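Local coordinates for bifunctional protein PutA (Bdellovibrio bacteriovorus, PDB 5UR2), which probably converts L-proline to L-glutamate in two oxidation steps, using a flavin-dependent proline dehydrogenase domain and an NAD-dependent L-glutamate gamma-semialdehyde dehydrogenase domain, at residues 209-214 with 249-254; 244-249 with 276-281. All coordinates share one frame; numbering follows the deposited sequence.

Contact 1: 209-214 with 249-254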
loop_
_atom_site.group_PDB
_atom_site.type_symbol
_atom_site.label_atom_id
_atom_site.label_comp_id
_atom_site.label_asym_id
_atom_site.label_seq_id
_atom_site.Cartn_x
_atom_site.Cartn_y
_atom_site.Cartn_z
ATOM N N ALA B 209 12.783 -3.595 39.422
ATOM C CA ALA B 209 11.578 -3.105 40.074
ATOM C C ALA B 209 11.577 -3.476 41.548
ATOM O O ALA B 209 11.046 -2.732 42.382
ATOM C CB ALA B 209 10.334 -3.645 39.358
ATOM N N ALA B 210 12.210 -4.590 41.891
ATOM C CA ALA B 210 12.451 -4.956 43.284
ATOM C C ALA B 210 13.893 -4.621 43.659
ATOM O O ALA B 210 14.699 -5.487 44.006
ATOM C CB ALA B 210 12.145 -6.429 43.509
ATOM N N TRP B 211 14.189 -3.321 43.557
ATOM C CA TRP B 211 15.549 -2.817 43.693
ATOM C C TRP B 211 16.177 -3.245 45.011
ATOM O O TRP B 211 17.264 -3.826 45.027
ATOM C CB TRP B 211 15.539 -1.301 43.582
ATOM C CG TRP B 211 16.890 -0.654 43.549
ATOM C CD1 TRP B 211 17.584 -0.130 44.613
ATOM C CD2 TRP B 211 17.701 -0.423 42.391
ATOM N NE1 TRP B 211 18.767 0.403 44.183
ATOM C CE2 TRP B 211 18.871 0.233 42.827
ATOM C CE3 TRP B 211 17.551 -0.714 41.022
ATOM C CZ2 TRP B 211 19.890 0.611 41.947
ATOM C CZ3 TRP B 211 18.561 -0.339 40.152
ATOM C CH2 TRP B 211 19.716 0.316 40.616
ATOM N N ASP B 212 15.521 -2.933 46.134
ATOM C CA ASP B 212 16.127 -3.185 47.441
ATOM C C ASP B 212 16.340 -4.675 47.680
ATOM O O ASP B 212 17.367 -5.085 48.230
ATOM C CB ASP B 212 15.271 -2.611 48.572
ATOM C CG ASP B 212 15.187 -1.102 48.552
ATOM O OD1 ASP B 212 16.042 -0.451 47.922
ATOM O OD2 ASP B 212 14.291 -0.562 49.241
ATOM N N GLU B 213 15.378 -5.505 47.274
ATOM C CA GLU B 213 15.538 -6.941 47.464
ATOM C C GLU B 213 16.704 -7.477 46.635
ATOM O O GLU B 213 17.544 -8.232 47.140
ATOM C CB GLU B 213 14.239 -7.658 47.107
ATOM C CG GLU B 213 14.316 -9.144 47.359
ATOM C CD GLU B 213 12.971 -9.820 47.263
ATOM O OE1 GLU B 213 12.946 -11.072 47.243
ATOM O OE2 GLU B 213 11.943 -9.099 47.210
ATOM N N SER B 214 16.783 -7.065 45.362
ATOM C CA SER B 214 17.872 -7.498 44.489
ATOM C C SER B 214 19.221 -7.072 45.039
ATOM O O SER B 214 20.175 -7.862 45.052
ATOM C CB SER B 214 17.687 -6.924 43.086
ATOM O OG SER B 214 16.503 -7.418 42.470
ATOM N N THR B 249 25.288 -1.907 40.549
ATOM C CA THR B 249 26.615 -2.377 40.932
ATOM C C THR B 249 27.297 -1.398 41.879
ATOM O O THR B 249 27.982 -1.807 42.824
ATOM C CB THR B 249 27.460 -2.620 39.681
ATOM O OG1 THR B 249 26.768 -3.550 38.836
ATOM C CG2 THR B 249 28.832 -3.209 40.052
ATOM N N LEU B 250 27.129 -0.100 41.637
ATOM C CA LEU B 250 27.776 0.885 42.492
ATOM C C LEU B 250 27.175 0.891 43.899
ATOM O O LEU B 250 27.910 0.997 44.887
ATOM C CB LEU B 250 27.692 2.263 41.840
ATOM C CG LEU B 250 28.524 2.360 40.549
ATOM C CD1 LEU B 250 28.446 3.755 39.947
ATOM C CD2 LEU B 250 29.968 1.949 40.799
ATOM N N GLU B 251 25.845 0.782 44.013
ATOM C CA GLU B 251 25.223 0.676 45.330
ATOM C C GLU B 251 25.644 -0.612 46.035
ATOM O O GLU B 251 25.939 -0.607 47.233
ATOM C CB GLU B 251 23.695 0.746 45.207
ATOM C CG GLU B 251 23.201 2.107 44.766
ATOM C CD GLU B 251 21.710 2.274 44.910
ATOM O OE1 GLU B 251 21.042 1.385 45.489
ATOM O OE2 GLU B 251 21.202 3.302 44.438
ATOM N N VAL B 252 25.678 -1.727 45.305
ATOM C CA VAL B 252 26.110 -2.987 45.903
ATOM C C VAL B 252 27.516 -2.841 46.469
ATOM O O VAL B 252 27.782 -3.182 47.628
ATOM C CB VAL B 252 26.018 -4.117 44.859
ATOM C CG1 VAL B 252 26.744 -5.362 45.317
ATOM C CG2 VAL B 252 24.551 -4.422 44.520
ATOM N N PHE B 253 28.430 -2.297 45.660
ATOM C CA PHE B 253 29.837 -2.214 46.041
ATOM C C PHE B 253 30.055 -1.285 47.225
ATOM O O PHE B 253 30.737 -1.642 48.195
ATOM C CB PHE B 253 30.669 -1.753 44.844
ATOM C CG PHE B 253 32.113 -1.561 45.159
ATOM C CD1 PHE B 253 32.971 -2.654 45.230
ATOM C CD2 PHE B 253 32.631 -0.282 45.353
ATOM C CE1 PHE B 253 34.326 -2.474 45.507
ATOM C CE2 PHE B 253 33.969 -0.100 45.634
ATOM C CZ PHE B 253 34.820 -1.196 45.713
ATOM N N THR B 254 29.527 -0.069 47.139
ATOM C CA THR B 254 29.817 0.924 48.164
ATOM C C THR B 254 29.179 0.545 49.499
ATOM O O THR B 254 29.794 0.725 50.552
ATOM C CB THR B 254 29.361 2.315 47.706
ATOM O OG1 THR B 254 27.994 2.268 47.264
ATOM C CG2 THR B 254 30.248 2.828 46.584
#

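Contact 2: 244-249 with 276-281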
loop_
_atom_site.group_PDB
_atom_site.type_symbol
_atom_site.label_atom_id
_atom_site.label_comp_id
_atom_site.label_asym_id
_atom_site.label_seq_id
_atom_site.Cartn_x
_atom_site.Cartn_y
_atom_site.Cartn_z
ATOM N N SER B 244 22.557 -1.355 32.184
ATOM C CA SER B 244 21.360 -1.697 32.947
ATOM C C SER B 244 21.669 -2.132 34.389
ATOM O O SER B 244 20.769 -2.117 35.229
ATOM C CB SER B 244 20.582 -2.805 32.237
ATOM O OG SER B 244 21.409 -3.962 32.098
ATOM N N VAL B 245 22.907 -2.513 34.703
ATOM C CA VAL B 245 23.263 -2.850 36.073
ATOM C C VAL B 245 24.334 -1.926 36.632
ATOM O O VAL B 245 24.899 -2.215 37.689
ATOM C CB VAL B 245 23.709 -4.325 36.203
ATOM C CG1 VAL B 245 22.607 -5.280 35.717
ATOM C CG2 VAL B 245 24.999 -4.575 35.432
ATOM N N LYS B 246 24.648 -0.821 35.943
ATOM C CA LYS B 246 25.761 0.007 36.410
ATOM C C LYS B 246 25.442 0.639 37.757
ATOM O O LYS B 246 26.239 0.551 38.694
ATOM C CB LYS B 246 26.109 1.100 35.386
ATOM C CG LYS B 246 27.402 1.862 35.717
ATOM C CD LYS B 246 27.172 3.101 36.602
ATOM C CE LYS B 246 26.302 4.151 35.886
ATOM N NZ LYS B 246 26.119 5.434 36.668
ATOM N N HIS B 247 24.286 1.301 37.862
ATOM C CA HIS B 247 23.930 1.968 39.110
ATOM C C HIS B 247 23.774 0.951 40.240
ATOM O O HIS B 247 24.270 1.163 41.354
ATOM C CB HIS B 247 22.654 2.798 38.897
ATOM C CG HIS B 247 22.268 3.634 40.076
ATOM N ND1 HIS B 247 21.011 4.192 40.216
ATOM C CD2 HIS B 247 22.966 4.000 41.179
ATOM C CE1 HIS B 247 20.954 4.863 41.353
ATOM N NE2 HIS B 247 22.126 4.759 41.958
ATOM N N LEU B 248 23.131 -0.182 39.953
ATOM C CA LEU B 248 22.976 -1.216 40.969
ATOM C C LEU B 248 24.336 -1.714 41.464
ATOM O O LEU B 248 24.538 -1.905 42.666
ATOM C CB LEU B 248 22.134 -2.358 40.407
ATOM C CG LEU B 248 21.829 -3.555 41.310
ATOM C CD1 LEU B 248 21.032 -3.118 42.533
ATOM C CD2 LEU B 248 21.079 -4.620 40.527
ATOM N N THR B 249 25.288 -1.907 40.549
ATOM C CA THR B 249 26.615 -2.377 40.932
ATOM C C THR B 249 27.297 -1.398 41.879
ATOM O O THR B 249 27.982 -1.807 42.824
ATOM C CB THR B 249 27.460 -2.620 39.681
ATOM O OG1 THR B 249 26.768 -3.550 38.836
ATOM C CG2 THR B 249 28.832 -3.209 40.052
ATOM N N LEU B 276 30.872 6.174 29.484
ATOM C CA LEU B 276 29.535 6.531 29.943
ATOM C C LEU B 276 29.441 8.031 30.194
ATOM O O LEU B 276 30.367 8.640 30.749
ATOM C CB LEU B 276 29.163 5.789 31.229
ATOM C CG LEU B 276 29.009 4.267 31.091
ATOM C CD1 LEU B 276 28.609 3.641 32.430
ATOM C CD2 LEU B 276 28.018 3.920 29.972
ATOM N N ARG B 277 28.296 8.616 29.807
ATOM C CA ARG B 277 28.080 10.049 30.024
ATOM C C ARG B 277 28.068 10.424 31.510
ATOM O O ARG B 277 28.431 11.557 31.862
ATOM C CB ARG B 277 26.769 10.496 29.352
ATOM C CG ARG B 277 26.790 10.335 27.832
ATOM C CD ARG B 277 25.426 10.573 27.139
ATOM N NE ARG B 277 25.557 10.247 25.717
ATOM C CZ ARG B 277 26.043 11.075 24.791
ATOM N NH1 ARG B 277 26.440 12.299 25.114
ATOM N NH2 ARG B 277 26.154 10.676 23.536
ATOM N N ASP B 278 27.679 9.508 32.399
ATOM C CA ASP B 278 27.572 9.852 33.812
ATOM C C ASP B 278 28.778 9.403 34.624
ATOM O O ASP B 278 28.773 9.518 35.852
ATOM C CB ASP B 278 26.255 9.305 34.405
ATOM C CG ASP B 278 26.155 7.791 34.379
ATOM O OD1 ASP B 278 27.168 7.110 34.101
ATOM O OD2 ASP B 278 25.036 7.278 34.642
ATOM N N SER B 279 29.843 8.972 33.957
ATOM C CA SER B 279 30.969 8.399 34.674
ATOM C C SER B 279 31.762 9.449 35.459
ATOM O O SER B 279 32.291 9.142 36.539
ATOM C CB SER B 279 31.851 7.637 33.681
ATOM O OG SER B 279 32.236 8.466 32.577
ATOM N N PHE B 280 31.885 10.678 34.953
ATOM C CA PHE B 280 32.608 11.667 35.753
ATOM C C PHE B 280 31.842 11.995 37.030
ATOM O O PHE B 280 32.446 12.165 38.092
ATOM C CB PHE B 280 32.908 12.933 34.938
ATOM C CG PHE B 280 33.692 13.980 35.699
ATOM C CD1 PHE B 280 34.954 13.685 36.222
ATOM C CD2 PHE B 280 33.204 15.280 35.833
ATOM C CE1 PHE B 280 35.694 14.659 36.928
ATOM C CE2 PHE B 280 33.927 16.253 36.509
ATOM C CZ PHE B 280 35.183 15.947 37.066
ATOM N N GLU B 281 30.514 12.063 36.960
ATOM C CA GLU B 281 29.745 12.271 38.185
ATOM C C GLU B 281 29.922 11.110 39.157
ATOM O O GLU B 281 30.027 11.327 40.372
ATOM C CB GLU B 281 28.274 12.499 37.866
ATOM C CG GLU B 281 27.986 13.903 37.342
ATOM C CD GLU B 281 26.640 14.002 36.622
ATOM O OE1 GLU B 281 26.515 13.512 35.476
ATOM O OE2 GLU B 281 25.708 14.579 37.218
#

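Contact 1: 209-214 with 249-254
The torsions of W211 and E251 direct their polar ends at each other between helices 211-232 and 246-257. W211 CG stands trans to the backbone N (chi1 -173°), on the carbonyl side, which carries the N-H edge of the indole across to helix 246-257. E251 places CG beside its own backbone N, and from there the chain runs extended to the carboxylate. The two side chains cross at about a right angle, with the ring and carboxylate planes steeply inclined.

The result is a single polar link: W211 NE1 donates to E251 OE1 over 2.8 Å. Its N-H points at the oxygen with an angle of 162°, and the acceptor lies close to the indole plane, so the N-H is used along its natural direction. The carboxylate is met less ideally, since the donor stands 43° above its plane. E251 OE2 remains 3.8 Å from W211 NE1, which shows that one oxygen does the bonding. The carboxylate stays at the ring edge, with E251 OE1 3.6 Å from W211 CE2.

The link joins neighbouring outer helices of the proline dehydrogenase barrel, 211-232 at its first turn and 246-257 at mid-length. V252 adds to the same helix pair by packing on L218 and L222. The W211 ring also meets that of H247, their planes inclined by roughly 50°.

E251 OE1 also forms a salt bridge with K215, so one oxygen serves a neutral and a charged donor. D212 OD1 lies 5.9 Å from E251 OE1, a like charge that K215 would tend to offset. Together, K215 and the indole N-H probably favour the ionised carboxylate, and the N-H of the buried W211 would then have a charged acceptor.

Contact 2: 244-249 with 276-281
K246 reaches from helix 246-257 to L276 and D278, at the start of the next outer helix of the (beta/alpha)8 barrel that forms the proline dehydrogenase domain. Both segments lie where a loop leaving a barrel strand turns into its helix.

V245 occupies the N-cap position of the first helix. Its carbonyl O takes two donors from T249, the backbone N at 2.9 Å and OG1 at 2.6 Å.

The K246 side chain starts out pointing away from its own backbone N, with CG opposite that atom (chi1 -171°), then bends twice, at chi2 (-90°) and chi3 (-63°). The bends leave its methylene part against the leucine: K246 CG lies 3.9 Å from L276 CD1, and the two chains run alongside each other, pointing contrary ways. The ammonium goes on to D278, which reaches back to meet it. K246 NZ stands 2.9 Å from D278 OD2 and 3.2 Å from D278 OD1, so the group faces both oxygens of a salt bridge whose hydrogen bond to OD2 is weak. The stronger partner of NZ is D282, one turn into helix 279-293, and D278 OD2 also bonds Y243 OH. The lysine charge is thus shared between two carboxylates.

L248 turns to the other neighbouring helix, packing on L218. T249 packs inward on I270 of barrel strand 268-273.

On the other segment, L276 opens a type I turn that ends at S279, and its side chain is about 8 Å from the modified flavin, near the cofactor but not against it. The turn is fastened at one oxygen: L276 O receives S279 N at 3.3 Å and, more closely, S279 OG at 2.6 Å.

In the fold
Both contacts use helix 246-257 and share T249, yet they tie it to different neighbours in the barrel's outer ring: contact 1 to helix 211-232, contact 2 to the start of helix 279-293. Their centres are 13 Å apart, and they meet directly where W211 CH2 packs 3.5 Å from L248 N. Contact 2 is the more deeply buried; contact 1 is only partly buried. Each holds a lysine-carboxylate pair, but in contact 1 the lysine, K215, lies outside the two segments and the link across is an indole N-H, whereas in contact 2 K246 itself bridges the segments and adds aliphatic packing.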